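Local coordinates for protein type II restriction enzyme MspI (Moraxella sp., PDB 1SA3) that cuts double-stranded DNA at the sequence 5'-CCGG-3', cleaving after the first C, as a type II restriction endonuclease of the PDDEXK clan, at residues L113-K119 with P201-F207; L39-I45 with I77-S83. All blocks are in the same frame, centred on the assembly; numbering follows the deposited sequence.

Overall arrangement
From the N terminus, helix 23-41 ends in interaction 2, where residues 39-45 lead into helix 45-51; a loop of 31 residues, which includes helix 57-69, is then closed by strand 77-84. The chain continues through strand 100-106 to strand 111-121, where interaction 1 opens; its 81 intervening residues, rich in helix, return at strand 203-210. The two closures follow one another in series, neither nested nor crossed. Both reach the same mixed sheet: interaction 1 pairs two of its inner strands, whereas interaction 2 lays the end of a helix and the following turn on one of its two outermost strands, 77-84. Their centres are about 15 Å apart.

Interaction 1 of 2, residues L113-K119 with P201-F207; sequences LVPLNIK and PDLLIRF. With nucleotides of chain A.
Leu-116 and Leu-203 point the same way, side by side, on one face of a parallel strand pair, with Leu-116 CD2 3.9 Å from Leu-203 CD1. That same CD1 meets Val-114 CG1, the branch held anti to the backbone N (chi1 -170°). Further along this face Ile-205 CD1 touches Leu-116 CD1 and Ile-118 CG1, each at 4.1 Å, and Ile-118 CG2 reaches the ring edge of Phe-207 in plane. Ile-38 of helix 23-41 packs on Leu-116, Ile-118 and Phe-207. This is the inner, parallel strand pair of the mixed sheet in a PDDEXK nuclease core; Ile-118 N also bonds to Asp-99, one of the sodium ligands. Backbone bonds run from Asn-117 N to Leu-203 O, Ile-205 N to Asn-117 O, Lys-119 N to Ile-205 O and Phe-207 N to Lys-119 O. Just before strand 203-210, Pro-115 O accepts from Asp-202 N at 2.8 Å, the donor lying 41° out of the carbonyl plane, and, weakly, from Leu-203 N. On the other face one water bridges Asn-117 OD1, Ile-205 O and Arg-206 NE, 2.7 Å from NE; a second donates to OD1 and accepts from Arg-206 NH2 at 2.8 Å, while Asn-117 ND2 bonds to Lys-97. Lys-119 runs alongside Arg-206, CD 3.9 Å from NE; Arg-206 NH1 pairs with the carboxylate of Gly-262. Lys-119 CA lies 3.5 Å from OP1 of DG6 of chain A.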
ATOM      1  N   LEU E 113      15.721   8.248   2.820  1.00 17.18           N
ATOM      2  CA  LEU E 113      15.381   6.863   2.538  1.00 17.96           C
ATOM      3  C   LEU E 113      13.869   6.852   2.363  1.00 18.05           C
ATOM      4  O   LEU E 113      13.145   7.486   3.139  1.00 15.35           O
ATOM      5  CB  LEU E 113      15.774   5.956   3.698  1.00 18.44           C
ATOM      6  CG  LEU E 113      15.431   4.472   3.515  1.00 19.40           C
ATOM      7  CD1 LEU E 113      16.280   3.882   2.390  1.00 18.32           C
ATOM      8  CD2 LEU E 113      15.667   3.736   4.821  1.00 19.58           C
ATOM      9  N   VAL E 114      13.390   6.155   1.337  1.00 17.44           N
ATOM     10  CA  VAL E 114      11.954   6.088   1.085  1.00 15.01           C
ATOM     11  C   VAL E 114      11.442   4.651   1.035  1.00 15.87           C
ATOM     12  O   VAL E 114      11.494   4.001  -0.016  1.00 15.47           O
ATOM     13  CB  VAL E 114      11.573   6.759  -0.253  1.00 13.43           C
ATOM     14  CG1 VAL E 114      10.051   6.880  -0.358  1.00 11.02           C
ATOM     15  CG2 VAL E 114      12.222   8.121  -0.366  1.00 14.92           C
ATOM     16  N   PRO E 115      10.957   4.127   2.176  1.00 15.36           N
ATOM     17  CA  PRO E 115      10.434   2.761   2.215  1.00 15.60           C
ATOM     18  C   PRO E 115       9.138   2.757   1.409  1.00 17.62           C
ATOM     19  O   PRO E 115       8.342   3.711   1.471  1.00 14.28           O
ATOM     20  CB  PRO E 115      10.221   2.515   3.711  1.00 18.24           C
ATOM     21  CG  PRO E 115       9.927   3.883   4.237  1.00 14.14           C
ATOM     22  CD  PRO E 115      10.969   4.715   3.529  1.00 12.58           C
ATOM     23  N   LEU E 116       8.934   1.694   0.644  1.00 14.69           N
ATOM     24  CA  LEU E 116       7.761   1.606  -0.216  1.00 15.11           C
ATOM     25  C   LEU E 116       6.946   0.346  -0.035  1.00  9.77           C
ATOM     26  O   LEU E 116       7.470  -0.703   0.339  1.00 13.37           O
ATOM     27  CB  LEU E 116       8.193   1.642  -1.689  1.00 11.95           C
ATOM     28  CG  LEU E 116       9.286   2.582  -2.199  1.00 13.74           C
ATOM     29  CD1 LEU E 116       9.812   2.048  -3.537  1.00 18.39           C
ATOM     30  CD2 LEU E 116       8.746   3.994  -2.361  1.00 15.60           C
ATOM     31  N   ASN E 117       5.656   0.456  -0.318  1.00  8.79           N
ATOM     32  CA  ASN E 117       4.774  -0.701  -0.304  1.00 12.52           C
ATOM     33  C   ASN E 117       4.264  -0.708  -1.750  1.00 13.91           C
ATOM     34  O   ASN E 117       3.765   0.303  -2.239  1.00 13.85           O
ATOM     35  CB  ASN E 117       3.611  -0.539   0.666  1.00 12.63           C
ATOM     36  CG  ASN E 117       2.677  -1.742   0.647  1.00 17.08           C
ATOM     37  OD1 ASN E 117       1.728  -1.786  -0.130  1.00 15.69           O
ATOM     38  ND2 ASN E 117       2.962  -2.733   1.486  1.00 13.16           N
ATOM     39  N   ILE E 118       4.400  -1.838  -2.431  1.00 12.96           N
ATOM     40  CA  ILE E 118       4.001  -1.923  -3.836  1.00 15.16           C
ATOM     41  C   ILE E 118       3.050  -3.070  -4.106  1.00 13.60           C
ATOM     42  O   ILE E 118       3.303  -4.194  -3.683  1.00 11.35           O
ATOM     43  CB  ILE E 118       5.244  -2.105  -4.737  1.00 16.34           C
ATOM     44  CG1 ILE E 118       6.295  -1.056  -4.369  1.00 15.30           C
ATOM     45  CG2 ILE E 118       4.851  -1.983  -6.223  1.00 17.78           C
ATOM     46  CD1 ILE E 118       7.632  -1.214  -5.095  1.00 15.85           C
ATOM     47  N   LYS E 119       1.961  -2.782  -4.818  1.00  9.97           N
ATOM     48  CA  LYS E 119       0.973  -3.799  -5.153  1.00 11.83           C
ATOM     49  C   LYS E 119       0.466  -3.630  -6.576  1.00 15.07           C
ATOM     50  O   LYS E 119       0.692  -2.598  -7.215  1.00 14.39           O
ATOM     51  CB  LYS E 119      -0.245  -3.712  -4.232  1.00 12.00           C
ATOM     52  CG  LYS E 119       0.010  -3.967  -2.768  1.00 14.51           C
ATOM     53  CD  LYS E 119      -1.307  -3.848  -1.978  1.00 15.91           C
ATOM     54  CE  LYS E 119      -1.046  -3.842  -0.484  1.00 20.25           C
ATOM     55  NZ  LYS E 119      -0.240  -5.027  -0.051  1.00 19.72           N
ATOM     56  N   PRO E 201       6.432   1.853   5.540  1.00 15.14           N
ATOM     57  CA  PRO E 201       6.405   2.448   4.193  1.00 14.14           C
ATOM     58  C   PRO E 201       5.968   3.912   4.231  1.00 14.04           C
ATOM     59  O   PRO E 201       5.068   4.270   4.998  1.00 12.70           O
ATOM     60  CB  PRO E 201       5.379   1.592   3.443  1.00 20.35           C
ATOM     61  CG  PRO E 201       5.317   0.322   4.224  1.00 23.73           C
ATOM     62  CD  PRO E 201       5.455   0.756   5.649  1.00 16.13           C
ATOM     63  N   ASP E 202       6.600   4.740   3.397  1.00 12.23           N
ATOM     64  CA  ASP E 202       6.281   6.161   3.299  1.00 12.59           C
ATOM     65  C   ASP E 202       5.396   6.457   2.095  1.00 14.60           C
ATOM     66  O   ASP E 202       4.701   7.477   2.055  1.00 10.92           O
ATOM     67  CB  ASP E 202       7.557   7.002   3.171  1.00 15.87           C
ATOM     68  CG  ASP E 202       8.308   7.128   4.480  1.00 17.87           C
ATOM     69  OD1 ASP E 202       7.709   6.831   5.536  1.00 17.92           O
ATOM     70  OD2 ASP E 202       9.490   7.533   4.452  1.00 16.97           O
ATOM     71  N   LEU E 203       5.438   5.567   1.107  1.00 12.54           N
ATOM     72  CA  LEU E 203       4.651   5.729  -0.105  1.00 15.50           C
ATOM     73  C   LEU E 203       3.937   4.430  -0.439  1.00 12.32           C
ATOM     74  O   LEU E 203       4.488   3.349  -0.256  1.00 13.31           O
ATOM     75  CB  LEU E 203       5.551   6.091  -1.293  1.00 15.44           C
ATOM     76  CG  LEU E 203       6.312   7.415  -1.324  1.00 16.20           C
ATOM     77  CD1 LEU E 203       7.112   7.482  -2.628  1.00 14.00           C
ATOM     78  CD2 LEU E 203       5.338   8.582  -1.243  1.00 14.20           C
ATOM     79  N   LEU E 204       2.709   4.546  -0.929  1.00 12.88           N
ATOM     80  CA  LEU E 204       1.928   3.384  -1.326  1.00  9.63           C
ATOM     81  C   LEU E 204       1.798   3.484  -2.846  1.00 12.80           C
ATOM     82  O   LEU E 204       1.179   4.421  -3.377  1.00 14.45           O
ATOM     83  CB  LEU E 204       0.542   3.413  -0.675  1.00 12.46           C
ATOM     84  CG  LEU E 204       0.542   3.628   0.844  1.00 10.28           C
ATOM     85  CD1 LEU E 204      -0.896   3.648   1.359  1.00 12.93           C
ATOM     86  CD2 LEU E 204       1.359   2.510   1.531  1.00  9.85           C
ATOM     87  N   ILE E 205       2.411   2.529  -3.532  1.00  9.19           N
ATOM     88  CA  ILE E 205       2.411   2.478  -4.988  1.00 12.75           C
ATOM     89  C   ILE E 205       1.417   1.415  -5.423  1.00 11.05           C
ATOM     90  O   ILE E 205       1.514   0.268  -5.010  1.00 12.86           O
ATOM     91  CB  ILE E 205       3.823   2.111  -5.519  1.00 13.67           C
ATOM     92  CG1 ILE E 205       4.829   3.172  -5.067  1.00 13.94           C
ATOM     93  CG2 ILE E 205       3.814   1.993  -7.043  1.00 12.83           C
ATOM     94  CD1 ILE E 205       6.267   2.892  -5.501  1.00 13.18           C
ATOM     95  N   ARG E 206       0.454   1.810  -6.248  1.00 15.02           N
ATOM     96  CA  ARG E 206      -0.566   0.888  -6.729  1.00 14.45           C
ATOM     97  C   ARG E 206      -0.630   0.854  -8.252  1.00 16.26           C
ATOM     98  O   ARG E 206      -1.059   1.820  -8.884  1.00 15.32           O
ATOM     99  CB  ARG E 206      -1.941   1.286  -6.187  1.00 15.31           C
ATOM    100  CG  ARG E 206      -2.051   1.303  -4.671  1.00 17.79           C
ATOM    101  CD  ARG E 206      -1.890  -0.085  -4.076  1.00 21.03           C
ATOM    102  NE  ARG E 206      -2.073  -0.070  -2.628  1.00 25.41           N
ATOM    103  CZ  ARG E 206      -3.214   0.243  -2.022  1.00 28.96           C
ATOM    104  NH1 ARG E 206      -4.283   0.565  -2.738  1.00 32.66           N
ATOM    105  NH2 ARG E 206      -3.287   0.240  -0.699  1.00 32.90           N
ATOM    106  N   PHE E 207      -0.196  -0.259  -8.832  1.00 16.10           N
ATOM    107  CA  PHE E 207      -0.238  -0.435 -10.280  1.00 13.73           C
ATOM    108  C   PHE E 207      -1.584  -1.037 -10.649  1.00 16.72           C
ATOM    109  O   PHE E 207      -2.009  -2.037 -10.060  1.00 17.29           O
ATOM    110  CB  PHE E 207       0.853  -1.395 -10.753  1.00 12.19           C
ATOM    111  CG  PHE E 207       2.216  -0.792 -10.801  1.00 12.35           C
ATOM    112  CD1 PHE E 207       3.127  -1.023  -9.781  1.00 10.31           C
ATOM    113  CD2 PHE E 207       2.595   0.002 -11.873  1.00 12.80           C
ATOM    114  CE1 PHE E 207       4.407  -0.462  -9.832  1.00 14.44           C
ATOM    115  CE2 PHE E 207       3.865   0.563 -11.937  1.00 13.48           C
ATOM    116  CZ  PHE E 207       4.773   0.330 -10.912  1.00 14.83           C
TER
ATOM    117  P    DG A   6      -0.745  -7.935  -4.730  1.00 15.77           P
ATOM    118  OP1  DG A   6       0.077  -7.159  -5.697  1.00 15.44           O
ATOM    119  OP2  DG A   6      -1.481  -7.213  -3.652  1.00 12.08           O
ATOM    120  O5'  DG A   6      -1.799  -8.838  -5.502  1.00 15.22           O
ATOM    121  C5'  DG A   6      -3.199  -8.634  -5.350  1.00 15.80           C
ATOM    122  C4'  DG A   6      -3.949  -9.778  -5.984  1.00 12.14           C
ATOM    123  O4'  DG A   6      -4.007 -10.826  -4.982  1.00 13.07           O
ATOM    124  C3'  DG A   6      -5.401  -9.430  -6.296  1.00 17.97           C
ATOM    125  O3'  DG A   6      -5.663  -9.210  -7.669  1.00 20.19           O
ATOM    126  C2'  DG A   6      -6.206 -10.628  -5.831  1.00 16.25           C
ATOM    127  C1'  DG A   6      -5.288 -11.439  -4.935  1.00 14.49           C
ATOM    128  N9   DG A   6      -5.828 -11.281  -3.587  1.00 12.07           N
ATOM    129  C8   DG A   6      -5.397 -10.423  -2.599  1.00 15.46           C
ATOM    130  N7   DG A   6      -6.194 -10.398  -1.557  1.00 13.63           N
ATOM    131  C5   DG A   6      -7.187 -11.321  -1.861  1.00 13.11           C
ATOM    132  C6   DG A   6      -8.338 -11.724  -1.113  1.00 12.77           C
ATOM    133  O6   DG A   6      -8.722 -11.317  -0.007  1.00 13.02           O
ATOM    134  N1   DG A   6      -9.077 -12.692  -1.792  1.00 15.01           N
ATOM    135  C2   DG A   6      -8.759 -13.204  -3.037  1.00 19.17           C
ATOM    136  N2   DG A   6      -9.603 -14.131  -3.540  1.00 16.11           N
ATOM    137  N3   DG A   6      -7.695 -12.834  -3.739  1.00 13.89           N
ATOM    138  C4   DG A   6      -6.960 -11.898  -3.097  1.00 14.33           C
TER
HETATM  139  O   HOH W   1       0.622  -0.067  -2.181  1.00 13.55           O
HETATM  140  O   HOH W   2      -0.877  -0.473   0.554  1.00 22.91           O

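Interaction 2 of 2, residues L39-I45 with I77-S83; sequences LDIFKDI and IIDVSSS
Ser-82 OG donates to Leu-39 O at 2.9 Å, in the carbonyl plane and on a lone pair. With chi1 at 62° the hydroxyl sits between its own backbone N and carbonyl carbon, turned to the last turn of helix 23-41. Two waters supply further polar links. One gives a proton to Lys-43 O and accepts from Ser-82 N at 2.9 Å; the other accepts from Ile-45 N and donates to Asp-79 OD1. Backbone CA-H...O contacts join the turn to the strand in both directions: Asp-44 CA lies 3.3 Å from Val-80 O, and Ser-81 CA 3.6 Å from Lys-43 O, nearly straight at 176°. Apolar contacts are looser. Val-80 CG1 comes to the ring edge of Phe-42, 4.3 Å from CD2, and Val-80 CG2 meets Ile-45 CD1. The same Ile-45 methyl also approaches Ile-77 CG2. At the other end Leu-39 CD2 rests against the backbone of Ser-83, 3.6 Å from its N. Asp-44 N-caps helix 45-51, its OD2 accepting from Ser-47 N. Strand 77-84 is an edge strand of the sheet, next to 100-106, and Ile-78 and Asp-79 form a classic beta bulge opposite Thr-105. Phe-42 and Val-80 both touch Ile-102 of strand 100-106 and Leu-48 of helix 45-51, while helix 57-69 packs on Phe-42 through Leu-66 and on Ile-77 through Leu-67.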
ATOM      1  N   LEU E  39      12.119  -0.678  -9.035  1.00 14.34           N
ATOM      2  CA  LEU E  39      13.530  -0.775  -8.700  1.00 15.77           C
ATOM      3  C   LEU E  39      14.431  -0.402  -9.878  1.00 19.20           C
ATOM      4  O   LEU E  39      15.439   0.288  -9.698  1.00 16.48           O
ATOM      5  CB  LEU E  39      13.870  -2.182  -8.203  1.00 19.00           C
ATOM      6  CG  LEU E  39      13.199  -2.685  -6.915  1.00 23.10           C
ATOM      7  CD1 LEU E  39      13.567  -4.143  -6.696  1.00 24.26           C
ATOM      8  CD2 LEU E  39      13.639  -1.852  -5.720  1.00 24.15           C
ATOM      9  N   ASP E  40      14.060  -0.837 -11.079  1.00 17.22           N
ATOM     10  CA  ASP E  40      14.856  -0.537 -12.264  1.00 20.06           C
ATOM     11  C   ASP E  40      14.764   0.926 -12.690  1.00 19.35           C
ATOM     12  O   ASP E  40      15.751   1.511 -13.131  1.00 18.46           O
ATOM     13  CB  ASP E  40      14.442  -1.446 -13.427  1.00 22.33           C
ATOM     14  CG  ASP E  40      14.987  -2.860 -13.286  1.00 23.49           C
ATOM     15  OD1 ASP E  40      15.780  -3.103 -12.352  1.00 20.20           O
ATOM     16  OD2 ASP E  40      14.622  -3.722 -14.116  1.00 24.52           O
ATOM     17  N   ILE E  41      13.582   1.521 -12.565  1.00 17.97           N
ATOM     18  CA  ILE E  41      13.425   2.918 -12.936  1.00 18.80           C
ATOM     19  C   ILE E  41      14.316   3.778 -12.033  1.00 18.81           C
ATOM     20  O   ILE E  41      14.905   4.759 -12.491  1.00 16.75           O
ATOM     21  CB  ILE E  41      11.946   3.373 -12.814  1.00 19.07           C
ATOM     22  CG1 ILE E  41      11.110   2.718 -13.915  1.00 18.04           C
ATOM     23  CG2 ILE E  41      11.851   4.897 -12.907  1.00 19.48           C
ATOM     24  CD1 ILE E  41       9.608   2.931 -13.776  1.00 18.37           C
ATOM     25  N   PHE E  42      14.428   3.385 -10.763  1.00 16.38           N
ATOM     26  CA  PHE E  42      15.237   4.111  -9.783  1.00 15.33           C
ATOM     27  C   PHE E  42      16.500   3.363  -9.364  1.00 16.68           C
ATOM     28  O   PHE E  42      16.967   3.503  -8.232  1.00 17.59           O
ATOM     29  CB  PHE E  42      14.397   4.417  -8.530  1.00 13.16           C
ATOM     30  CG  PHE E  42      13.291   5.410  -8.769  1.00 15.20           C
ATOM     31  CD1 PHE E  42      12.095   5.011  -9.355  1.00 12.30           C
ATOM     32  CD2 PHE E  42      13.466   6.755  -8.447  1.00 14.61           C
ATOM     33  CE1 PHE E  42      11.087   5.929  -9.620  1.00 12.44           C
ATOM     34  CE2 PHE E  42      12.464   7.693  -8.706  1.00 14.16           C
ATOM     35  CZ  PHE E  42      11.269   7.282  -9.295  1.00 16.17           C
ATOM     36  N   LYS E  43      17.061   2.585 -10.281  1.00 17.67           N
ATOM     37  CA  LYS E  43      18.256   1.791 -10.003  1.00 19.40           C
ATOM     38  C   LYS E  43      19.484   2.645  -9.721  1.00 16.80           C
ATOM     39  O   LYS E  43      20.250   2.354  -8.803  1.00 21.01           O
ATOM     40  CB  LYS E  43      18.542   0.856 -11.184  1.00 20.49           C
ATOM     41  CG  LYS E  43      19.650  -0.150 -10.926  1.00 28.17           C
ATOM     42  CD  LYS E  43      19.887  -1.009 -12.159  1.00 32.04           C
ATOM     43  CE  LYS E  43      20.771  -2.200 -11.830  1.00 37.04           C
ATOM     44  NZ  LYS E  43      20.132  -3.058 -10.793  1.00 36.60           N
ATOM     45  N   ASP E  44      19.670   3.686 -10.522  1.00 16.98           N
ATOM     46  CA  ASP E  44      20.800   4.592 -10.367  1.00 20.07           C
ATOM     47  C   ASP E  44      20.479   5.941 -10.985  1.00 19.85           C
ATOM     48  O   ASP E  44      19.453   6.109 -11.640  1.00 20.83           O
ATOM     49  CB  ASP E  44      22.049   3.991 -11.015  1.00 24.59           C
ATOM     50  CG  ASP E  44      21.765   3.400 -12.379  1.00 23.32           C
ATOM     51  OD1 ASP E  44      22.238   2.279 -12.636  1.00 27.83           O
ATOM     52  OD2 ASP E  44      21.071   4.054 -13.183  1.00 24.09           O
ATOM     53  N   ILE E  45      21.354   6.915 -10.773  1.00 19.42           N
ATOM     54  CA  ILE E  45      21.116   8.239 -11.309  1.00 18.95           C
ATOM     55  C   ILE E  45      21.015   8.209 -12.838  1.00 19.83           C
ATOM     56  O   ILE E  45      20.260   8.976 -13.428  1.00 17.44           O
ATOM     57  CB  ILE E  45      22.218   9.220 -10.862  1.00 19.67           C
ATOM     58  CG1 ILE E  45      21.839  10.644 -11.272  1.00 22.94           C
ATOM     59  CG2 ILE E  45      23.565   8.805 -11.442  1.00 19.99           C
ATOM     60  CD1 ILE E  45      20.588  11.166 -10.599  1.00 23.43           C
ATOM     61  N   ILE E  77      18.365  16.010  -7.065  1.00 24.85           N
ATOM     62  CA  ILE E  77      18.854  14.665  -6.788  1.00 20.28           C
ATOM     63  C   ILE E  77      20.229  14.440  -7.410  1.00 21.94           C
ATOM     64  O   ILE E  77      20.398  14.556  -8.625  1.00 22.22           O
ATOM     65  CB  ILE E  77      17.862  13.615  -7.330  1.00 19.76           C
ATOM     66  CG1 ILE E  77      16.490  13.826  -6.677  1.00 24.31           C
ATOM     67  CG2 ILE E  77      18.381  12.209  -7.046  1.00 18.13           C
ATOM     68  CD1 ILE E  77      15.363  13.076  -7.343  1.00 23.01           C
ATOM     69  N   ILE E  78      21.205  14.115  -6.571  1.00 22.58           N
ATOM     70  CA  ILE E  78      22.565  13.882  -7.028  1.00 26.63           C
ATOM     71  C   ILE E  78      22.837  12.406  -7.266  1.00 27.01           C
ATOM     72  O   ILE E  78      23.640  12.047  -8.120  1.00 27.62           O
ATOM     73  CB  ILE E  78      23.596  14.422  -6.008  1.00 28.63           C
ATOM     74  CG1 ILE E  78      23.359  15.918  -5.773  1.00 31.64           C
ATOM     75  CG2 ILE E  78      25.008  14.170  -6.500  1.00 28.29           C
ATOM     76  CD1 ILE E  78      23.332  16.765  -7.035  1.00 32.90           C
ATOM     77  N   ASP E  79      22.174  11.545  -6.503  1.00 26.16           N
ATOM     78  CA  ASP E  79      22.359  10.115  -6.670  1.00 23.02           C
ATOM     79  C   ASP E  79      21.133   9.369  -6.178  1.00 23.64           C
ATOM     80  O   ASP E  79      20.377   9.871  -5.344  1.00 22.30           O
ATOM     81  CB  ASP E  79      23.600   9.642  -5.913  1.00 26.87           C
ATOM     82  CG  ASP E  79      24.043   8.252  -6.336  1.00 29.27           C
ATOM     83  OD1 ASP E  79      23.731   7.846  -7.473  1.00 31.48           O
ATOM     84  OD2 ASP E  79      24.715   7.571  -5.539  1.00 33.30           O
ATOM     85  N   VAL E  80      20.945   8.165  -6.701  1.00 21.65           N
ATOM     86  CA  VAL E  80      19.805   7.341  -6.338  1.00 21.85           C
ATOM     87  C   VAL E  80      20.187   5.875  -6.417  1.00 22.38           C
ATOM     88  O   VAL E  80      21.029   5.485  -7.227  1.00 20.80           O
ATOM     89  CB  VAL E  80      18.615   7.551  -7.307  1.00 27.13           C
ATOM     90  CG1 VAL E  80      17.356   6.894  -6.736  1.00 24.96           C
ATOM     91  CG2 VAL E  80      18.386   9.026  -7.562  1.00 29.49           C
ATOM     92  N   SER E  81      19.562   5.077  -5.561  1.00 20.14           N
ATOM     93  CA  SER E  81      19.762   3.635  -5.524  1.00 19.94           C
ATOM     94  C   SER E  81      18.478   3.045  -4.950  1.00 19.36           C
ATOM     95  O   SER E  81      17.709   3.743  -4.282  1.00 19.58           O
ATOM     96  CB  SER E  81      20.949   3.262  -4.638  1.00 20.59           C
ATOM     97  OG  SER E  81      20.690   3.563  -3.286  1.00 23.32           O
ATOM     98  N   SER E  82      18.242   1.768  -5.209  1.00 16.60           N
ATOM     99  CA  SER E  82      17.030   1.121  -4.722  1.00 19.13           C
ATOM    100  C   SER E  82      17.277  -0.351  -4.466  1.00 19.36           C
ATOM    101  O   SER E  82      18.231  -0.928  -4.987  1.00 19.66           O
ATOM    102  CB  SER E  82      15.909   1.274  -5.753  1.00 17.04           C
ATOM    103  OG  SER E  82      16.258   0.637  -6.971  1.00 20.39           O
ATOM    104  N   SER E  83      16.414  -0.967  -3.669  1.00 18.10           N
ATOM    105  CA  SER E  83      16.571  -2.376  -3.374  1.00 19.32           C
ATOM    106  C   SER E  83      15.343  -2.993  -2.735  1.00 18.38           C
ATOM    107  O   SER E  83      14.540  -2.309  -2.091  1.00 14.93           O
ATOM    108  CB  SER E  83      17.764  -2.589  -2.440  1.00 22.30           C
ATOM    109  OG  SER E  83      17.458  -2.170  -1.121  1.00 24.64           O
TER
HETATM  110  O   HOH W   3      20.009   0.355  -6.945  1.00 21.86           O
HETATM  111  O   HOH W   4      23.932   6.063  -9.270  1.00 31.12           O